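Local coordinates for protein BONZAI 1 (Arabidopsis thaliana, PDB 6KXT) that binds phospholipids in a calcium-dependent way and restrains cell death and defense responses, this piece being its second C2 domain, at residues A[73-85]-A[96-108]. Numbering follows the deposited sequence.
Sequences QVGSKDSPVIIEC and LIGKVQKSLSDLE
K77 lies across the first turn of helix 104-113, its chain stretched out with CG anti to the backbone N (chi1 -174°). Its CG rests near CB of L104 and S105, while NZ travels on to E108, forming a 2.7 Å salt bridge with OE1 on the syn side, tilted 25° from the carboxylate plane. A long, flexible cation suits this place, since its methylenes pass across the first turn while its amine meets the carboxylates of E108 and E142; an alanine here would probably leave E108 without its cationic mate. The carbonyl O of K77 accepts from S105 N at 3.0 Å, which ties the 76-79 type I turn to the helix start. There S103 and D106 close a capping box, S103 OG accepting from D106 N. Serine suits this N-cap because its short hydroxyl folds back over the first turn, while its CB fits among the carbonyls of K77, D78 and S79. Beside the end of helix 71-74, L104 sets CD1 against V74 CG2 (3.7 Å), the two side chains crossing at about a right angle.

Strands 81-85 and 96-102 run antiparallel. V81, I83, C85, V100 and K102 share one face, where the branched I83 reaches CD1 tip to tip to L107 CD1 (3.8 Å), a bump received by the helix and by L135 of strand 133-143. On the other face I82 lays CG2 and CD1 against the CE methylene of K99, whose aliphatic stem also runs beside E84 OE2 (3.4 Å from CG). At the far end C85 O takes both I97 N (2.8 Å) and G98 N (3.2 Å); glycine places no side chain opposite C85, whose SG packs on I97 CD1. This classic beta bulge belongs to a hairpin continued into a capped helix, within the antiparallel beta sandwich of a C2 domain.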
loop_
_atom_site.group_PDB
_atom_site.type_symbol
_atom_site.label_atom_id
_atom_site.label_comp_id
_atom_site.label_asym_id
_atom_site.label_seq_id
_atom_site.Cartn_x
_atom_site.Cartn_y
_atom_site.Cartn_z
ATOM N N GLN A 73 -4.122 9.522 9.684
ATOM C CA GLN A 73 -3.856 8.087 9.437
ATOM C C GLN A 73 -2.380 7.880 9.109
ATOM O O GLN A 73 -1.906 6.773 9.362
ATOM C CB GLN A 73 -4.804 7.556 8.362
ATOM C CG GLN A 73 -6.237 7.347 8.843
ATOM C CD GLN A 73 -7.166 7.037 7.714
ATOM O OE1 GLN A 73 -7.247 7.769 6.719
ATOM N NE2 GLN A 73 -7.827 5.889 7.799
ATOM N N VAL A 74 -1.705 8.810 8.432
ATOM C CA VAL A 74 -0.343 8.567 7.913
ATOM C C VAL A 74 0.716 9.334 8.693
ATOM O O VAL A 74 1.908 9.010 8.498
ATOM C CB VAL A 74 -0.256 8.860 6.390
ATOM C CG1 VAL A 74 -1.211 7.991 5.586
ATOM C CG2 VAL A 74 -0.475 10.329 6.065
ATOM N N GLY A 75 0.310 10.312 9.515
ATOM C CA GLY A 75 1.205 11.191 10.293
ATOM C C GLY A 75 1.433 12.488 9.556
ATOM O O GLY A 75 1.032 13.563 10.048
ATOM N N SER A 76 1.982 12.410 8.340
ATOM C CA SER A 76 2.147 13.593 7.468
ATOM C C SER A 76 2.360 13.078 6.058
ATOM O O SER A 76 2.615 11.859 5.921
ATOM C CB SER A 76 3.340 14.433 7.878
ATOM O OG SER A 76 4.555 13.761 7.589
ATOM N N LYS A 77 2.242 13.951 5.076
ATOM C CA LYS A 77 2.395 13.561 3.654
ATOM C C LYS A 77 3.798 12.997 3.400
ATOM O O LYS A 77 3.952 12.081 2.587
ATOM C CB LYS A 77 2.101 14.773 2.781
ATOM C CG LYS A 77 2.093 14.423 1.303
ATOM C CD LYS A 77 1.608 15.544 0.414
ATOM C CE LYS A 77 1.857 15.163 -1.024
ATOM N NZ LYS A 77 1.291 16.129 -1.987
ATOM N N ASP A 78 4.800 13.384 4.156
ATOM C CA ASP A 78 6.189 12.918 3.943
ATOM C C ASP A 78 6.562 11.718 4.826
ATOM O O ASP A 78 7.666 11.238 4.678
ATOM C CB ASP A 78 7.155 14.053 4.256
ATOM C CG ASP A 78 7.178 15.146 3.192
ATOM O OD1 ASP A 78 6.901 14.874 2.005
ATOM O OD2 ASP A 78 7.474 16.289 3.555
ATOM N N SER A 79 5.665 11.254 5.686
ATOM C CA SER A 79 5.961 10.142 6.624
ATOM C C SER A 79 5.863 8.823 5.854
ATOM O O SER A 79 4.786 8.502 5.357
ATOM C CB SER A 79 5.007 10.100 7.788
ATOM O OG SER A 79 5.102 11.312 8.568
ATOM N N PRO A 80 6.896 7.970 5.903
ATOM C CA PRO A 80 6.739 6.647 5.314
ATOM C C PRO A 80 5.606 5.896 6.009
ATOM O O PRO A 80 5.443 5.977 7.226
ATOM C CB PRO A 80 8.077 5.959 5.587
ATOM C CG PRO A 80 9.063 7.118 5.736
ATOM C CD PRO A 80 8.267 8.244 6.339
ATOM N N VAL A 81 4.833 5.160 5.217
ATOM C CA VAL A 81 3.882 4.149 5.716
ATOM C C VAL A 81 4.281 2.806 5.090
ATOM O O VAL A 81 5.099 2.757 4.181
ATOM C CB VAL A 81 2.412 4.468 5.420
ATOM C CG1 VAL A 81 2.022 5.798 6.057
ATOM C CG2 VAL A 81 2.115 4.496 3.928
ATOM N N ILE A 82 3.779 1.733 5.653
ATOM C CA ILE A 82 3.951 0.378 5.096
ATOM C C ILE A 82 2.738 0.049 4.272
ATOM O O ILE A 82 1.587 0.272 4.706
ATOM C CB ILE A 82 4.141 -0.689 6.181
ATOM C CG1 ILE A 82 5.289 -0.337 7.112
ATOM C CG2 ILE A 82 4.342 -2.006 5.496
ATOM C CD1 ILE A 82 6.521 -0.199 6.402
ATOM N N ILE A 83 2.974 -0.541 3.091
ATOM C CA ILE A 83 1.876 -1.035 2.212
ATOM C C ILE A 83 2.195 -2.479 1.949
ATOM O O ILE A 83 3.248 -2.761 1.399
ATOM C CB ILE A 83 1.724 -0.222 0.920
ATOM C CG1 ILE A 83 1.560 1.262 1.251
ATOM C CG2 ILE A 83 0.540 -0.737 0.122
ATOM C CD1 ILE A 83 1.975 2.195 0.134
ATOM N N GLU A 84 1.369 -3.387 2.430
ATOM C CA GLU A 84 1.627 -4.823 2.228
ATOM C C GLU A 84 0.477 -5.437 1.465
ATOM O O GLU A 84 -0.711 -5.203 1.764
ATOM C CB GLU A 84 1.778 -5.552 3.558
ATOM C CG GLU A 84 2.930 -5.031 4.341
ATOM C CD GLU A 84 3.591 -6.072 5.216
ATOM O OE1 GLU A 84 2.938 -6.521 6.199
ATOM O OE2 GLU A 84 4.788 -6.330 4.928
ATOM N N CYS A 85 0.834 -6.263 0.489
ATOM C CA CYS A 85 -0.125 -7.096 -0.249
ATOM C C CYS A 85 -0.113 -8.497 0.413
ATOM O O CYS A 85 0.966 -9.040 0.633
ATOM C CB CYS A 85 0.272 -7.134 -1.711
ATOM S SG CYS A 85 -0.920 -8.075 -2.701
ATOM N N LEU A 96 1.834 -13.319 3.385
ATOM C CA LEU A 96 2.481 -12.126 2.799
ATOM C C LEU A 96 2.855 -12.376 1.346
ATOM O O LEU A 96 3.576 -13.360 1.049
ATOM C CB LEU A 96 3.712 -11.772 3.618
ATOM C CG LEU A 96 4.421 -10.483 3.212
ATOM C CD1 LEU A 96 3.503 -9.279 3.312
ATOM C CD2 LEU A 96 5.652 -10.311 4.081
ATOM N N ILE A 97 2.387 -11.491 0.479
ATOM C CA ILE A 97 2.788 -11.461 -0.945
ATOM C C ILE A 97 3.937 -10.474 -1.134
ATOM O O ILE A 97 4.879 -10.827 -1.848
ATOM C CB ILE A 97 1.563 -11.172 -1.828
ATOM C CG1 ILE A 97 0.458 -12.262 -1.734
ATOM C CG2 ILE A 97 2.023 -10.893 -3.249
ATOM C CD1 ILE A 97 -0.865 -11.865 -2.375
ATOM N N GLY A 98 3.893 -9.290 -0.522
ATOM C CA GLY A 98 4.985 -8.324 -0.733
ATOM C C GLY A 98 4.764 -7.065 0.081
ATOM O O GLY A 98 3.633 -6.800 0.479
ATOM N N LYS A 99 5.863 -6.356 0.325
ATOM C CA LYS A 99 5.891 -5.136 1.140
ATOM C C LYS A 99 6.530 -4.012 0.337
ATOM O O LYS A 99 7.526 -4.192 -0.400
ATOM C CB LYS A 99 6.799 -5.432 2.348
ATOM C CG LYS A 99 6.967 -4.311 3.323
ATOM C CD LYS A 99 7.802 -4.766 4.503
ATOM C CE LYS A 99 7.730 -3.685 5.555
ATOM N NZ LYS A 99 8.641 -3.990 6.660
ATOM N N VAL A 100 5.995 -2.823 0.563
ATOM C CA VAL A 100 6.561 -1.516 0.138
ATOM C C VAL A 100 6.571 -0.563 1.344
ATOM O O VAL A 100 5.686 -0.679 2.196
ATOM C CB VAL A 100 5.682 -1.019 -1.031
ATOM C CG1 VAL A 100 5.737 0.477 -1.246
ATOM C CG2 VAL A 100 5.997 -1.834 -2.301
ATOM N N GLN A 101 7.562 0.283 1.409
ATOM C CA GLN A 101 7.639 1.369 2.401
ATOM C C GLN A 101 7.772 2.686 1.649
ATOM O O GLN A 101 8.811 2.929 1.032
ATOM C CB GLN A 101 8.740 1.102 3.415
ATOM C CG GLN A 101 8.868 2.271 4.393
ATOM C CD GLN A 101 9.909 2.067 5.467
ATOM O OE1 GLN A 101 10.150 0.953 5.910
ATOM N NE2 GLN A 101 10.506 3.161 5.894
ATOM N N LYS A 102 6.717 3.491 1.668
ATOM C CA LYS A 102 6.617 4.726 0.862
ATOM C C LYS A 102 5.770 5.723 1.637
ATOM O O LYS A 102 4.801 5.328 2.262
ATOM C CB LYS A 102 5.901 4.453 -0.466
ATOM C CG LYS A 102 6.686 3.661 -1.495
ATOM C CD LYS A 102 7.562 4.562 -2.336
ATOM C CE LYS A 102 8.726 3.852 -2.975
ATOM N NZ LYS A 102 9.769 3.502 -1.989
ATOM N N SER A 103 6.036 7.009 1.495
ATOM C CA SER A 103 5.151 8.066 2.005
ATOM C C SER A 103 4.082 8.399 0.983
ATOM O O SER A 103 4.173 7.988 -0.183
ATOM C CB SER A 103 5.903 9.333 2.288
ATOM O OG SER A 103 6.464 9.858 1.085
ATOM N N LEU A 104 3.076 9.155 1.361
ATOM C CA LEU A 104 2.080 9.637 0.381
ATOM C C LEU A 104 2.805 10.464 -0.678
ATOM O O LEU A 104 2.404 10.393 -1.870
ATOM C CB LEU A 104 0.978 10.434 1.083
ATOM C CG LEU A 104 -0.023 9.694 1.968
ATOM C CD1 LEU A 104 -1.174 10.608 2.393
ATOM C CD2 LEU A 104 -0.542 8.446 1.304
ATOM N N SER A 105 3.769 11.308 -0.283
ATOM C CA SER A 105 4.531 12.136 -1.248
ATOM C C SER A 105 5.157 11.205 -2.293
ATOM O O SER A 105 5.166 11.500 -3.518
ATOM C CB SER A 105 5.549 12.975 -0.487
ATOM O OG SER A 105 6.264 13.746 -1.414
ATOM N N ASP A 106 5.727 10.103 -1.860
ATOM C CA ASP A 106 6.362 9.112 -2.759
ATOM C C ASP A 106 5.321 8.455 -3.664
ATOM O O ASP A 106 5.550 8.339 -4.896
ATOM C CB ASP A 106 7.005 7.999 -1.932
ATOM C CG ASP A 106 8.202 8.368 -1.084
ATOM O OD1 ASP A 106 8.856 9.380 -1.383
ATOM O OD2 ASP A 106 8.476 7.593 -0.110
ATOM N N LEU A 107 4.168 8.104 -3.132
ATOM C CA LEU A 107 3.112 7.492 -3.968
ATOM C C LEU A 107 2.677 8.484 -5.044
ATOM O O LEU A 107 2.395 8.076 -6.163
ATOM C CB LEU A 107 1.946 7.081 -3.080
ATOM C CG LEU A 107 2.261 5.964 -2.062
ATOM C CD1 LEU A 107 1.003 5.640 -1.281
ATOM C CD2 LEU A 107 2.851 4.705 -2.714
ATOM N N GLU A 108 2.583 9.773 -4.729
ATOM C CA GLU A 108 2.213 10.781 -5.740
ATOM C C GLU A 108 3.289 10.814 -6.826
ATOM O O GLU A 108 2.915 10.906 -8.001
ATOM C CB GLU A 108 2.052 12.116 -5.044
ATOM C CG GLU A 108 1.592 13.224 -5.963
ATOM C CD GLU A 108 1.317 14.547 -5.239
ATOM O OE1 GLU A 108 1.950 14.809 -4.253
ATOM O OE2 GLU A 108 0.453 15.265 -5.728
HETATM O O HOH W 1 2.596 9.550 4.185
HETATM O O HOH W 2 8.493 11.379 1.722
#